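Local coordinates for cricket paralysis virus 1A protein (Cricket paralysis virus, PDB 6C3R) that suppresses insect antiviral RNA silencing by inhibiting the host Argonaute AGO2 and recruiting a cellular ubiquitin ligase complex that promotes its degradation, at residues Phe77-Lys81 with His116-Phe120; Leu62-Ile66 with Leu83-Phe87; Asn2-Glu6 with Val30-Pro34; Asn20-Cys26 with Trp123-Asn129; Asp38-Glu42 with Ile56-Glu60. One frame throughout, in Å; residues are numbered along the deposited sequence.

Interaction 1: Phe77-Lys81 with His116-Phe120; sequences FEEWK and HLDWF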
# COMPACT_ATOMS: atom_id res chain seq x y z
N PHE A 77 21.77 -11.15 -13.10
CA PHE A 77 21.56 -10.89 -11.66
C PHE A 77 21.17 -9.45 -11.29
O PHE A 77 20.54 -9.23 -10.24
CB PHE A 77 22.78 -11.31 -10.84
CG PHE A 77 22.57 -11.25 -9.35
CD1 PHE A 77 21.71 -12.14 -8.71
CD2 PHE A 77 23.23 -10.30 -8.58
CE1 PHE A 77 21.52 -12.08 -7.33
CE2 PHE A 77 23.04 -10.25 -7.20
CZ PHE A 77 22.19 -11.14 -6.57
N GLU A 78 21.50 -8.49 -12.15
CA GLU A 78 21.18 -7.09 -11.91
C GLU A 78 19.76 -6.80 -12.35
O GLU A 78 19.03 -6.01 -11.75
CB GLU A 78 22.16 -6.20 -12.68
CG GLU A 78 23.63 -6.48 -12.37
CD GLU A 78 24.00 -6.19 -10.93
OE1 GLU A 78 24.80 -6.95 -10.37
OE2 GLU A 78 23.47 -5.20 -10.35
N GLU A 79 19.37 -7.46 -13.41
CA GLU A 79 17.98 -7.42 -13.84
C GLU A 79 17.07 -8.13 -12.87
O GLU A 79 15.96 -7.72 -12.67
CB GLU A 79 17.86 -8.02 -15.23
CG GLU A 79 18.56 -7.17 -16.28
CD GLU A 79 17.91 -5.81 -16.43
OE1 GLU A 79 18.64 -4.80 -16.51
OE2 GLU A 79 16.67 -5.75 -16.48
N TRP A 80 17.56 -9.21 -12.27
CA TRP A 80 16.84 -9.85 -11.19
C TRP A 80 16.65 -8.87 -10.04
O TRP A 80 15.54 -8.77 -9.50
CB TRP A 80 17.57 -11.08 -10.71
CG TRP A 80 16.84 -11.80 -9.59
CD1 TRP A 80 15.80 -12.66 -9.72
CD2 TRP A 80 17.08 -11.68 -8.19
NE1 TRP A 80 15.39 -13.10 -8.50
CE2 TRP A 80 16.17 -12.51 -7.54
CE3 TRP A 80 17.98 -10.94 -7.43
CZ2 TRP A 80 16.14 -12.63 -6.14
CZ3 TRP A 80 17.95 -11.07 -6.04
CH2 TRP A 80 17.04 -11.91 -5.42
N LYS A 81 17.71 -8.18 -9.65
CA LYS A 81 17.62 -7.22 -8.57
C LYS A 81 16.65 -6.10 -8.84
O LYS A 81 15.96 -5.66 -7.93
CB LYS A 81 18.96 -6.61 -8.26
CG LYS A 81 19.82 -7.50 -7.37
CD LYS A 81 21.29 -7.13 -7.50
CE LYS A 81 21.58 -5.69 -7.11
NZ LYS A 81 22.92 -5.31 -7.64
N HIS A 116 24.27 -17.28 -4.06
CA HIS A 116 24.26 -15.87 -3.63
C HIS A 116 24.15 -15.71 -2.11
O HIS A 116 23.53 -14.77 -1.62
CB HIS A 116 23.12 -15.11 -4.34
CG HIS A 116 23.23 -15.12 -5.84
ND1 HIS A 116 22.58 -16.04 -6.63
CD2 HIS A 116 23.91 -14.31 -6.68
CE1 HIS A 116 22.86 -15.80 -7.90
NE2 HIS A 116 23.65 -14.75 -7.96
N LEU A 117 24.83 -16.57 -1.37
CA LEU A 117 24.78 -16.55 0.10
C LEU A 117 25.18 -15.21 0.72
O LEU A 117 24.49 -14.68 1.58
CB LEU A 117 25.68 -17.66 0.66
CG LEU A 117 25.24 -19.09 0.33
CD1 LEU A 117 26.37 -20.05 0.61
CD2 LEU A 117 24.00 -19.49 1.12
N ASP A 118 26.29 -14.66 0.27
CA ASP A 118 26.74 -13.37 0.78
C ASP A 118 25.67 -12.32 0.56
O ASP A 118 25.35 -11.57 1.47
CB ASP A 118 28.06 -12.95 0.12
CG ASP A 118 29.24 -13.79 0.58
OD1 ASP A 118 29.23 -14.28 1.73
OD2 ASP A 118 30.20 -13.97 -0.22
N TRP A 119 25.10 -12.30 -0.64
CA TRP A 119 24.06 -11.33 -0.98
C TRP A 119 22.84 -11.44 -0.04
O TRP A 119 22.35 -10.43 0.43
CB TRP A 119 23.64 -11.46 -2.45
CG TRP A 119 22.75 -10.36 -2.91
CD1 TRP A 119 23.13 -9.22 -3.55
CD2 TRP A 119 21.32 -10.30 -2.78
NE1 TRP A 119 22.03 -8.44 -3.81
CE2 TRP A 119 20.91 -9.07 -3.34
CE3 TRP A 119 20.35 -11.14 -2.21
CZ2 TRP A 119 19.59 -8.68 -3.38
CZ3 TRP A 119 19.04 -10.76 -2.24
CH2 TRP A 119 18.66 -9.54 -2.82
N PHE A 120 22.37 -12.65 0.22
CA PHE A 120 21.22 -12.86 1.12
C PHE A 120 21.51 -12.54 2.58
O PHE A 120 20.61 -12.23 3.34
CB PHE A 120 20.67 -14.29 1.01
CG PHE A 120 19.79 -14.47 -0.18
CD1 PHE A 120 18.51 -13.95 -0.18
CD2 PHE A 120 20.27 -15.08 -1.32
CE1 PHE A 120 17.72 -14.06 -1.30
CE2 PHE A 120 19.48 -15.20 -2.44
CZ PHE A 120 18.20 -14.69 -2.43
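The Phe77 ring carries the imidazole of His116 on one face and the CG methylene of Lys81 on the opposite face, while its edge is turned to Trp119. Phenyl and imidazole form an offset stack, with centroids 4.2 Å apart and planes only 5° from parallel; CD2 of His116 lies 3.3 Å from CE1 of Phe77, displaced toward the rim. The Trp119 indole receives two edges on its face. CZ of Phe77 stands over the five-membered ring, 3.7 Å from Trp119 CD1, with the planes at 85°, and Trp80 brings CZ3 within 3.6 Å of Trp119 CH2, the two six-membered rings tilted by 72°. Both rings that present an edge, Phe77 and Trp80, leave helix 77-90 with CG anti to the backbone N, which sends them across to helix 117-123. Lys81 runs past the indole, its CD 4.0 Å from Trp119 NE1. Behind the cluster, Phe135 stacks on Trp119. The near-parallel pair and the two steep edge-to-face pairs together probably limit how each ring can turn. Lys81 NZ pairs with Glu78 OE2 in its own helix, a salt bridge of 2.8 Å, and His116 ND1 with Phe112 O just before its helix, which would help hold the rotation of the imidazole; the join between the helices is therefore aromatic and not polar.

Interaction 2: Leu62-Ile66 with Leu83-Phe87; sequences LRKLI and LVWKF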
# COMPACT_ATOMS: atom_id res chain seq x y z
N LEU A 62 5.16 -9.95 -9.99
CA LEU A 62 6.56 -9.77 -9.65
C LEU A 62 7.13 -10.87 -8.76
O LEU A 62 8.26 -11.31 -8.97
CB LEU A 62 6.75 -8.40 -8.98
CG LEU A 62 6.61 -7.16 -9.86
CD1 LEU A 62 6.63 -5.89 -9.05
CD2 LEU A 62 7.69 -7.13 -10.91
N ARG A 63 6.37 -11.31 -7.75
CA ARG A 63 6.81 -12.46 -6.95
C ARG A 63 7.05 -13.67 -7.87
O ARG A 63 8.02 -14.40 -7.69
CB ARG A 63 5.79 -12.82 -5.87
CG ARG A 63 6.21 -13.99 -4.98
CD ARG A 63 5.11 -14.47 -4.05
NE ARG A 63 4.70 -13.43 -3.12
CZ ARG A 63 3.54 -12.75 -3.14
NH1 ARG A 63 2.58 -12.98 -4.03
NH2 ARG A 63 3.34 -11.82 -2.22
N LYS A 64 6.17 -13.85 -8.85
CA LYS A 64 6.26 -14.97 -9.77
C LYS A 64 7.53 -14.89 -10.62
O LYS A 64 8.27 -15.85 -10.76
CB LYS A 64 5.02 -14.99 -10.65
CG LYS A 64 4.70 -16.35 -11.24
CD LYS A 64 3.52 -16.24 -12.19
CE LYS A 64 3.11 -17.59 -12.74
NZ LYS A 64 2.15 -17.48 -13.89
N LEU A 65 7.80 -13.70 -11.16
CA LEU A 65 8.97 -13.48 -11.98
C LEU A 65 10.24 -13.62 -11.19
O LEU A 65 11.22 -14.14 -11.71
CB LEU A 65 8.94 -12.08 -12.62
CG LEU A 65 7.91 -11.92 -13.74
CD1 LEU A 65 7.65 -10.44 -14.01
CD2 LEU A 65 8.37 -12.65 -14.99
N ILE A 66 10.22 -13.13 -9.94
CA ILE A 66 11.38 -13.20 -9.09
C ILE A 66 11.71 -14.66 -8.82
O ILE A 66 12.87 -15.01 -8.71
CB ILE A 66 11.19 -12.39 -7.77
CG1 ILE A 66 11.26 -10.88 -8.07
CG2 ILE A 66 12.22 -12.75 -6.69
CD1 ILE A 66 10.53 -10.01 -7.06
N LEU A 83 13.93 -6.33 -10.51
CA LEU A 83 12.60 -6.88 -10.23
C LEU A 83 12.30 -6.85 -8.74
O LEU A 83 11.23 -6.46 -8.33
CB LEU A 83 12.47 -8.33 -10.71
CG LEU A 83 12.45 -8.66 -12.21
CD1 LEU A 83 12.66 -10.15 -12.43
CD2 LEU A 83 11.15 -8.21 -12.82
N VAL A 84 13.26 -7.23 -7.93
CA VAL A 84 13.08 -7.13 -6.49
C VAL A 84 12.79 -5.68 -6.10
O VAL A 84 11.96 -5.42 -5.25
CB VAL A 84 14.30 -7.69 -5.73
CG1 VAL A 84 14.13 -7.50 -4.24
CG2 VAL A 84 14.47 -9.17 -6.04
N TRP A 85 13.51 -4.75 -6.70
CA TRP A 85 13.34 -3.33 -6.42
C TRP A 85 11.93 -2.84 -6.76
O TRP A 85 11.33 -2.09 -6.01
CB TRP A 85 14.42 -2.52 -7.15
CG TRP A 85 14.20 -1.04 -7.06
CD1 TRP A 85 13.98 -0.18 -8.10
CD2 TRP A 85 14.13 -0.27 -5.86
NE1 TRP A 85 13.78 1.08 -7.62
CE2 TRP A 85 13.87 1.06 -6.25
CE3 TRP A 85 14.27 -0.57 -4.50
CZ2 TRP A 85 13.75 2.10 -5.31
CZ3 TRP A 85 14.14 0.46 -3.57
CH2 TRP A 85 13.88 1.78 -3.98
N LYS A 86 11.42 -3.27 -7.91
CA LYS A 86 10.02 -3.00 -8.28
C LYS A 86 8.99 -3.60 -7.33
O LYS A 86 7.95 -2.99 -7.09
CB LYS A 86 9.73 -3.51 -9.66
CG LYS A 86 10.30 -2.64 -10.75
CD LYS A 86 10.36 -3.45 -12.03
CE LYS A 86 10.66 -2.60 -13.23
NZ LYS A 86 11.15 -3.50 -14.32
N PHE A 87 9.25 -4.81 -6.84
CA PHE A 87 8.43 -5.43 -5.80
C PHE A 87 8.47 -4.56 -4.56
O PHE A 87 7.43 -4.18 -4.06
CB PHE A 87 8.92 -6.84 -5.48
CG PHE A 87 8.07 -7.55 -4.48
CD1 PHE A 87 8.33 -7.44 -3.12
CD2 PHE A 87 7.00 -8.33 -4.89
CE1 PHE A 87 7.53 -8.07 -2.17
CE2 PHE A 87 6.21 -9.00 -3.95
CZ PHE A 87 6.47 -8.85 -2.58
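Leu62 and Leu83 hold CG, and Ile66 its CG1, anti to the carbonyl carbon (chi1 near -70°), whereas Phe87 turns CG anti to the backbone N, which brings its ring against Leu62 and Arg63. Leu62 uses its two methyls differently: CD1 rests on the backbone of the partner helix, 3.6 Å from Phe87 N, while CD2 meets Leu83 CD2 at 4.1 Å. One turn on, Ile66 slides past Leu83 in the opposite direction, its CG1 3.9 Å from Leu83 CB, and its CD1 reaches Phe87 CB at 3.9 Å. Leu62 CB lies near the plane of the Phe87 ring, at its edge, and CE2 of that ring stands over one face of the Arg63 guanidinium, whose NE is hydrogen-bonded to Leu105 O. The short segments run antiparallel at 157°, axes 9.6 Å apart, as in a helical hairpin. At the margin, Lys86 NZ leaves for Tyr97 OH of the second subunit. Between the helices the contact is mainly apolar, with methyls lying on side chains and backbone alike, consistent with hydrophobic burial holding the hairpin closed.

Interaction 3: Asn2-Glu6 with Val30-Pro34; sequences NSLEE and VQSKP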
# COMPACT_ATOMS: atom_id res chain seq x y z
N ASN A 2 15.14 -32.10 -6.06
CA ASN A 2 14.46 -30.86 -5.68
C ASN A 2 14.42 -30.72 -4.15
O ASN A 2 14.86 -29.70 -3.61
CB ASN A 2 13.04 -30.80 -6.27
CG ASN A 2 13.04 -30.72 -7.79
OD1 ASN A 2 14.08 -30.49 -8.43
ND2 ASN A 2 11.87 -30.91 -8.39
N SER A 3 13.92 -31.76 -3.48
CA SER A 3 14.00 -31.86 -2.02
C SER A 3 15.46 -31.88 -1.57
O SER A 3 15.85 -31.17 -0.64
CB SER A 3 13.29 -33.11 -1.50
OG SER A 3 11.89 -32.90 -1.42
N LEU A 4 16.27 -32.68 -2.24
CA LEU A 4 17.68 -32.84 -1.86
C LEU A 4 18.43 -31.50 -1.88
O LEU A 4 19.16 -31.18 -0.95
CB LEU A 4 18.35 -33.90 -2.76
CG LEU A 4 19.73 -34.46 -2.35
CD1 LEU A 4 19.91 -35.91 -2.77
CD2 LEU A 4 20.85 -33.61 -2.91
N GLU A 5 18.21 -30.70 -2.92
CA GLU A 5 18.85 -29.39 -2.99
C GLU A 5 18.20 -28.37 -2.03
O GLU A 5 18.91 -27.57 -1.42
CB GLU A 5 18.85 -28.87 -4.42
CG GLU A 5 19.82 -27.72 -4.61
CD GLU A 5 20.11 -27.38 -6.06
OE1 GLU A 5 19.49 -27.94 -7.00
OE2 GLU A 5 20.99 -26.52 -6.24
N GLU A 6 16.86 -28.41 -1.92
CA GLU A 6 16.10 -27.61 -0.95
C GLU A 6 16.52 -27.89 0.50
O GLU A 6 16.57 -26.97 1.33
CB GLU A 6 14.59 -27.87 -1.11
CG GLU A 6 13.70 -27.19 -0.07
CD GLU A 6 12.22 -27.12 -0.47
OE1 GLU A 6 11.82 -27.77 -1.46
OE2 GLU A 6 11.45 -26.42 0.23
N VAL A 30 12.95 -20.09 0.61
CA VAL A 30 13.77 -20.86 -0.33
C VAL A 30 13.15 -22.23 -0.63
O VAL A 30 13.32 -23.18 0.14
CB VAL A 30 15.20 -21.04 0.20
CG1 VAL A 30 16.03 -21.89 -0.75
CG2 VAL A 30 15.86 -19.69 0.41
N GLN A 31 12.46 -22.33 -1.75
CA GLN A 31 11.67 -23.52 -2.07
C GLN A 31 11.85 -23.95 -3.52
O GLN A 31 11.93 -23.10 -4.42
CB GLN A 31 10.21 -23.22 -1.84
CG GLN A 31 9.91 -22.58 -0.50
CD GLN A 31 8.45 -22.27 -0.35
OE1 GLN A 31 7.72 -22.22 -1.34
NE2 GLN A 31 8.01 -22.06 0.88
N SER A 32 11.86 -25.26 -3.74
CA SER A 32 11.98 -25.80 -5.08
C SER A 32 10.71 -25.67 -5.90
O SER A 32 10.76 -25.38 -7.08
CB SER A 32 12.39 -27.27 -5.02
OG SER A 32 13.76 -27.37 -4.72
N LYS A 33 9.57 -25.90 -5.26
CA LYS A 33 8.28 -25.94 -5.96
C LYS A 33 7.24 -25.21 -5.12
O LYS A 33 6.46 -25.83 -4.40
CB LYS A 33 7.87 -27.39 -6.24
CG LYS A 33 8.66 -28.05 -7.36
CD LYS A 33 8.12 -29.45 -7.65
CE LYS A 33 8.42 -29.93 -9.07
NZ LYS A 33 7.66 -31.17 -9.41
N PRO A 34 7.25 -23.87 -5.19
CA PRO A 34 6.37 -23.06 -4.35
C PRO A 34 4.93 -23.11 -4.82
O PRO A 34 4.67 -23.27 -6.00
CB PRO A 34 6.93 -21.65 -4.51
CG PRO A 34 7.57 -21.65 -5.84
CD PRO A 34 8.11 -23.03 -6.04
O HOH W 1 9.00 -26.56 -2.17
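Asn2 O is gripped from opposite faces of its carbonyl plane by Ser32 OG, at 2.8 Å, and by Glu6 N, at 2.9 Å in the first turn of the helix. The serine hydroxyl donates from well above that plane, 47° out of it, and CB of Ser32 packs against CB of Asn2. Glu6 supplies the second hold: its CG lies anti to the backbone N (chi1 175°) and the chain then runs extended, carrying the carboxylate to the loop backbone. There OE1 accepts a weak bond from Ser32 N at 3.4 Å, nearly straight at 166°. A water lies 3.1 Å from Glu6 OE1 and accepts from Lys33 N at 3.2 Å, linking the carboxylate to the next amide. Farther out, the Asn2 amide ND2 lies 3.7 Å from Lys33 CE, the two side chains crossing at the surface. The contact fastens the start of helix 2-16, which carries the BC-box used in ubiquitin ligase assembly, to the loop leaving strand 26-30, with Pro110 of helix 110-114 lying against both Glu6 and Ser32.

Interaction 4: Asn20-Cys26 with Trp123-Asn129; sequences NLDGFFC and WKLVSSN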
# COMPACT_ATOMS: atom_id res chain seq x y z
N ASN A 20 16.25 -17.86 9.35
CA ASN A 20 15.36 -16.95 8.61
C ASN A 20 16.09 -16.04 7.63
O ASN A 20 17.28 -15.79 7.74
CB ASN A 20 14.55 -16.09 9.56
CG ASN A 20 15.34 -14.91 10.08
OD1 ASN A 20 15.25 -13.81 9.54
ND2 ASN A 20 16.15 -15.15 11.10
N LEU A 21 15.31 -15.52 6.68
CA LEU A 21 15.80 -14.53 5.73
C LEU A 21 14.92 -13.31 5.79
O LEU A 21 14.53 -12.78 4.77
CB LEU A 21 15.83 -15.12 4.33
CG LEU A 21 16.75 -16.31 4.15
CD1 LEU A 21 16.43 -17.01 2.84
CD2 LEU A 21 18.21 -15.87 4.18
N ASP A 22 14.61 -12.85 7.00
CA ASP A 22 13.88 -11.60 7.17
C ASP A 22 14.83 -10.44 6.93
O ASP A 22 15.93 -10.41 7.47
CB ASP A 22 13.28 -11.49 8.58
CG ASP A 22 12.33 -12.63 8.91
OD1 ASP A 22 11.94 -13.41 8.01
OD2 ASP A 22 11.95 -12.75 10.09
N GLY A 23 14.41 -9.51 6.07
CA GLY A 23 15.08 -8.23 5.86
C GLY A 23 14.13 -7.08 6.19
O GLY A 23 13.30 -7.19 7.07
N PHE A 24 14.26 -5.99 5.45
CA PHE A 24 13.53 -4.76 5.70
C PHE A 24 12.11 -4.77 5.11
O PHE A 24 11.93 -4.54 3.91
CB PHE A 24 14.34 -3.58 5.13
CG PHE A 24 13.87 -2.24 5.60
CD1 PHE A 24 13.73 -1.97 6.96
CD2 PHE A 24 13.59 -1.23 4.68
CE1 PHE A 24 13.29 -0.73 7.40
CE2 PHE A 24 13.15 0.02 5.12
CZ PHE A 24 13.01 0.27 6.48
N PHE A 25 11.12 -5.03 5.97
CA PHE A 25 9.70 -5.20 5.57
C PHE A 25 9.50 -6.20 4.44
O PHE A 25 8.54 -6.09 3.66
CB PHE A 25 9.04 -3.85 5.23
CG PHE A 25 9.06 -2.89 6.37
CD1 PHE A 25 8.37 -3.18 7.55
CD2 PHE A 25 9.78 -1.70 6.29
CE1 PHE A 25 8.41 -2.30 8.62
CE2 PHE A 25 9.81 -0.82 7.36
CZ PHE A 25 9.13 -1.12 8.53
N CYS A 26 10.39 -7.18 4.38
CA CYS A 26 10.36 -8.20 3.36
C CYS A 26 11.25 -9.36 3.77
O CYS A 26 12.37 -9.14 4.24
CB CYS A 26 10.82 -7.64 2.01
SG CYS A 26 10.44 -8.72 0.62
N TRP A 123 21.24 -8.63 2.43
CA TRP A 123 19.80 -8.42 2.43
C TRP A 123 19.22 -8.29 3.85
O TRP A 123 18.37 -7.42 4.08
CB TRP A 123 19.12 -9.56 1.69
CG TRP A 123 17.66 -9.72 1.98
CD1 TRP A 123 17.09 -10.54 2.92
CD2 TRP A 123 16.59 -9.04 1.34
NE1 TRP A 123 15.73 -10.40 2.89
CE2 TRP A 123 15.40 -9.48 1.93
CE3 TRP A 123 16.53 -8.11 0.30
CZ2 TRP A 123 14.14 -9.02 1.51
CZ3 TRP A 123 15.28 -7.64 -0.11
CH2 TRP A 123 14.11 -8.09 0.50
N LYS A 124 19.64 -9.16 4.77
CA LYS A 124 19.09 -9.18 6.14
C LYS A 124 19.39 -7.94 6.97
O LYS A 124 18.67 -7.64 7.92
CB LYS A 124 19.60 -10.39 6.92
CG LYS A 124 19.04 -11.73 6.50
CD LYS A 124 19.43 -12.81 7.49
CE LYS A 124 18.58 -12.77 8.74
NZ LYS A 124 18.81 -14.00 9.54
N LEU A 125 20.47 -7.25 6.63
CA LEU A 125 20.93 -6.10 7.39
C LEU A 125 20.44 -4.75 6.89
O LEU A 125 20.78 -3.72 7.49
CB LEU A 125 22.46 -6.11 7.39
CG LEU A 125 23.09 -7.38 7.99
CD1 LEU A 125 24.56 -7.47 7.61
CD2 LEU A 125 22.87 -7.38 9.49
N VAL A 126 19.65 -4.73 5.81
CA VAL A 126 19.10 -3.49 5.24
C VAL A 126 18.20 -2.86 6.29
O VAL A 126 17.35 -3.55 6.87
CB VAL A 126 18.34 -3.73 3.90
CG1 VAL A 126 17.65 -2.47 3.40
CG2 VAL A 126 19.30 -4.23 2.82
N SER A 127 18.40 -1.57 6.55
CA SER A 127 17.73 -0.83 7.65
C SER A 127 16.89 0.39 7.23
O SER A 127 16.29 1.04 8.08
CB SER A 127 18.79 -0.34 8.65
OG SER A 127 19.65 -1.40 9.02
N SER A 128 16.87 0.72 5.93
CA SER A 128 16.13 1.87 5.45
C SER A 128 15.73 1.73 3.99
O SER A 128 16.24 0.85 3.29
CB SER A 128 16.98 3.13 5.63
OG SER A 128 18.01 3.21 4.68
N ASN A 129 14.83 2.59 3.55
CA ASN A 129 14.53 2.75 2.12
C ASN A 129 15.78 3.15 1.33
O ASN A 129 16.06 2.63 0.25
CB ASN A 129 13.45 3.82 1.89
CG ASN A 129 12.11 3.46 2.51
OD1 ASN A 129 11.86 2.30 2.85
ND2 ASN A 129 11.22 4.45 2.67
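The Phe24 ring is held between a peptide group and another ring: the Ser127-Ser128 peptide covers one face and Phe25, the next residue in its own loop, the other. It lies against the backbone of Val126-Asn129, and its CB also touches Val126 CG1 at 3.9 Å. Gly23 runs beside the Trp123 indole, whose edge meets Leu21 O and Cys26 SG. NE1 donates to Leu21 O at 3.3 Å, with the acceptor near the ring plane but the donor 47° above the carbonyl plane, and Cys26 sets CB 3.6 Å from Trp123 CZ2. Lys124, bent at its third torsion (78°), sends NZ to Asn20 O at 3.0 Å. The Asn20 side chain serves its own loop, OD1 accepting from Asp22 N at 2.8 Å in an Asx turn. At the N-cap of helix 129-136, Ser128 OG is hydrogen-bonded to Glu131 N. Since Lys124 and Trp123 both donate to main-chain carbonyls, the polar grip depends on the path of the 20-26 backbone, while the Phe24 ring packs on peptide groups and Cys26 on the indole, beside the helix that bears Arg133.

Interaction 5: Asp38-Glu42 with Ile56-Glu60; sequences DLESE and IKREE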
# COMPACT_ATOMS: atom_id res chain seq x y z
N ASP A 38 -1.47 -20.34 -4.11
CA ASP A 38 -1.90 -20.09 -2.71
C ASP A 38 -1.58 -18.66 -2.24
O ASP A 38 -2.18 -18.18 -1.26
CB ASP A 38 -1.28 -21.09 -1.72
CG ASP A 38 -1.65 -22.53 -2.02
OD1 ASP A 38 -2.56 -22.80 -2.85
OD2 ASP A 38 -1.01 -23.42 -1.42
N LEU A 39 -0.62 -18.01 -2.90
CA LEU A 39 -0.27 -16.61 -2.62
C LEU A 39 -0.97 -15.57 -3.51
O LEU A 39 -0.61 -14.39 -3.46
CB LEU A 39 1.25 -16.46 -2.72
CG LEU A 39 2.08 -17.34 -1.79
CD1 LEU A 39 3.55 -17.22 -2.13
CD2 LEU A 39 1.85 -16.97 -0.33
N GLU A 40 -1.97 -15.99 -4.30
CA GLU A 40 -2.72 -15.08 -5.17
C GLU A 40 -4.11 -14.72 -4.61
O GLU A 40 -4.58 -15.28 -3.61
CB GLU A 40 -2.80 -15.64 -6.60
CG GLU A 40 -1.47 -15.47 -7.35
CD GLU A 40 -1.48 -15.99 -8.79
OE1 GLU A 40 -2.58 -16.15 -9.37
OE2 GLU A 40 -0.37 -16.22 -9.33
N SER A 41 -4.75 -13.76 -5.27
CA SER A 41 -6.08 -13.28 -4.92
C SER A 41 -6.93 -13.28 -6.17
O SER A 41 -6.40 -13.41 -7.27
CB SER A 41 -6.00 -11.84 -4.41
OG SER A 41 -5.73 -10.93 -5.47
N GLU A 42 -8.24 -13.13 -6.00
CA GLU A 42 -9.13 -12.80 -7.11
C GLU A 42 -9.70 -11.45 -6.74
O GLU A 42 -10.27 -11.31 -5.67
CB GLU A 42 -10.24 -13.84 -7.30
CG GLU A 42 -10.84 -13.81 -8.71
CD GLU A 42 -12.05 -14.72 -8.91
OE1 GLU A 42 -12.95 -14.75 -8.04
OE2 GLU A 42 -12.13 -15.39 -9.96
N ILE A 56 -2.19 -5.10 -5.98
CA ILE A 56 -2.18 -6.54 -5.63
C ILE A 56 -1.66 -7.38 -6.80
O ILE A 56 -0.74 -8.17 -6.64
CB ILE A 56 -3.60 -7.07 -5.23
CG1 ILE A 56 -4.25 -6.29 -4.08
CG2 ILE A 56 -3.57 -8.53 -4.86
CD1 ILE A 56 -3.35 -6.06 -2.90
N LYS A 57 -2.28 -7.22 -7.96
CA LYS A 57 -1.97 -8.06 -9.12
C LYS A 57 -0.52 -7.92 -9.60
O LYS A 57 0.16 -8.91 -9.87
CB LYS A 57 -2.95 -7.79 -10.25
CG LYS A 57 -4.35 -8.31 -9.95
CD LYS A 57 -4.43 -9.81 -10.16
CE LYS A 57 -5.31 -10.51 -9.13
NZ LYS A 57 -5.11 -11.99 -9.17
N ARG A 58 -0.06 -6.68 -9.67
CA ARG A 58 1.35 -6.36 -9.87
C ARG A 58 2.31 -7.06 -8.88
O ARG A 58 3.35 -7.56 -9.30
CB ARG A 58 1.53 -4.84 -9.82
CG ARG A 58 2.95 -4.35 -9.96
CD ARG A 58 3.52 -4.61 -11.35
NE ARG A 58 4.66 -3.72 -11.59
CZ ARG A 58 5.62 -3.90 -12.50
NH1 ARG A 58 5.61 -4.96 -13.32
NH2 ARG A 58 6.60 -3.01 -12.59
N GLU A 59 1.96 -7.06 -7.59
CA GLU A 59 2.78 -7.73 -6.57
C GLU A 59 2.92 -9.25 -6.84
O GLU A 59 4.01 -9.80 -6.81
CB GLU A 59 2.22 -7.45 -5.15
CG GLU A 59 3.17 -7.88 -4.02
CD GLU A 59 2.87 -7.28 -2.62
OE1 GLU A 59 2.69 -6.05 -2.49
OE2 GLU A 59 2.85 -8.03 -1.63
N GLU A 60 1.80 -9.90 -7.17
CA GLU A 60 1.78 -11.34 -7.51
C GLU A 60 2.61 -11.66 -8.76
O GLU A 60 3.29 -12.67 -8.82
CB GLU A 60 0.34 -11.81 -7.75
CG GLU A 60 -0.59 -11.69 -6.55
CD GLU A 60 -2.08 -11.81 -6.90
OE1 GLU A 60 -2.43 -12.23 -8.05
OE2 GLU A 60 -2.91 -11.49 -6.00
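Hydrogen bonds gather on Ser41, which meets helix 53-70 through three of its polar atoms. Its OG donates to Glu60 OE2 at 2.9 Å, using the syn lone pair of that oxygen, and its backbone N makes a weak bond to the same OE2, 3.0 Å long and bent to 127°. The hydroxyl gets there because it sits between the backbone N and the carbonyl carbon (chi1 72°). Ser41 O in turn receives Lys57 NZ at 2.7 Å, the ammonium approaching from above the carbonyl plane. A salt bridge closes the ring of polar groups: Lys57, bent at its second and third torsions, also places NZ 2.9 Å from Glu60 OE1, again on the syn side. OE1 is thus held by Lys57 and OE2 by Ser41, and the lysine probably stabilises the negative charge.

The arrangement pins the irregular segment before strand 42-45 to one face of the helix, close to the dimer interface, where Glu42 continues the sheet as an antiparallel ladder with a strand of the second subunit.

Charge proximity is less favourable at Glu40, whose OE1 comes 4.1 Å from Glu60 OE1 with the two carboxylates almost parallel; Lys57, bridged to Glu60, may partly offset this. Among van der Waals contacts, Glu40 CG lies 3.5 Å from Glu60 OE1, and Ile56 CG2 lies against the Ser41 hydroxyl, with Cys51 of the second subunit packing against both Ser41 and Ile56.

From the N terminus, helix 2-16 is tied to the loop after strand 26-30 by interaction 3, which closes a loop of 23 residues. Interaction 4 opens within that span, at 20-26, so the two cross; it closes only at 123-129, and its long loop encloses interactions 1, 2 and 5. Interaction 5 joins the loop before strand 42-45 to helix 53-70 and is complete before interaction 2 opens on the same helix. Interaction 2 pairs that helix with helix 77-90, which interaction 1 carries on to helix 117-123; these two cross, and Trp80 NE1 meets Ile66 O between them. Interactions 2 and 5 also touch the second subunit.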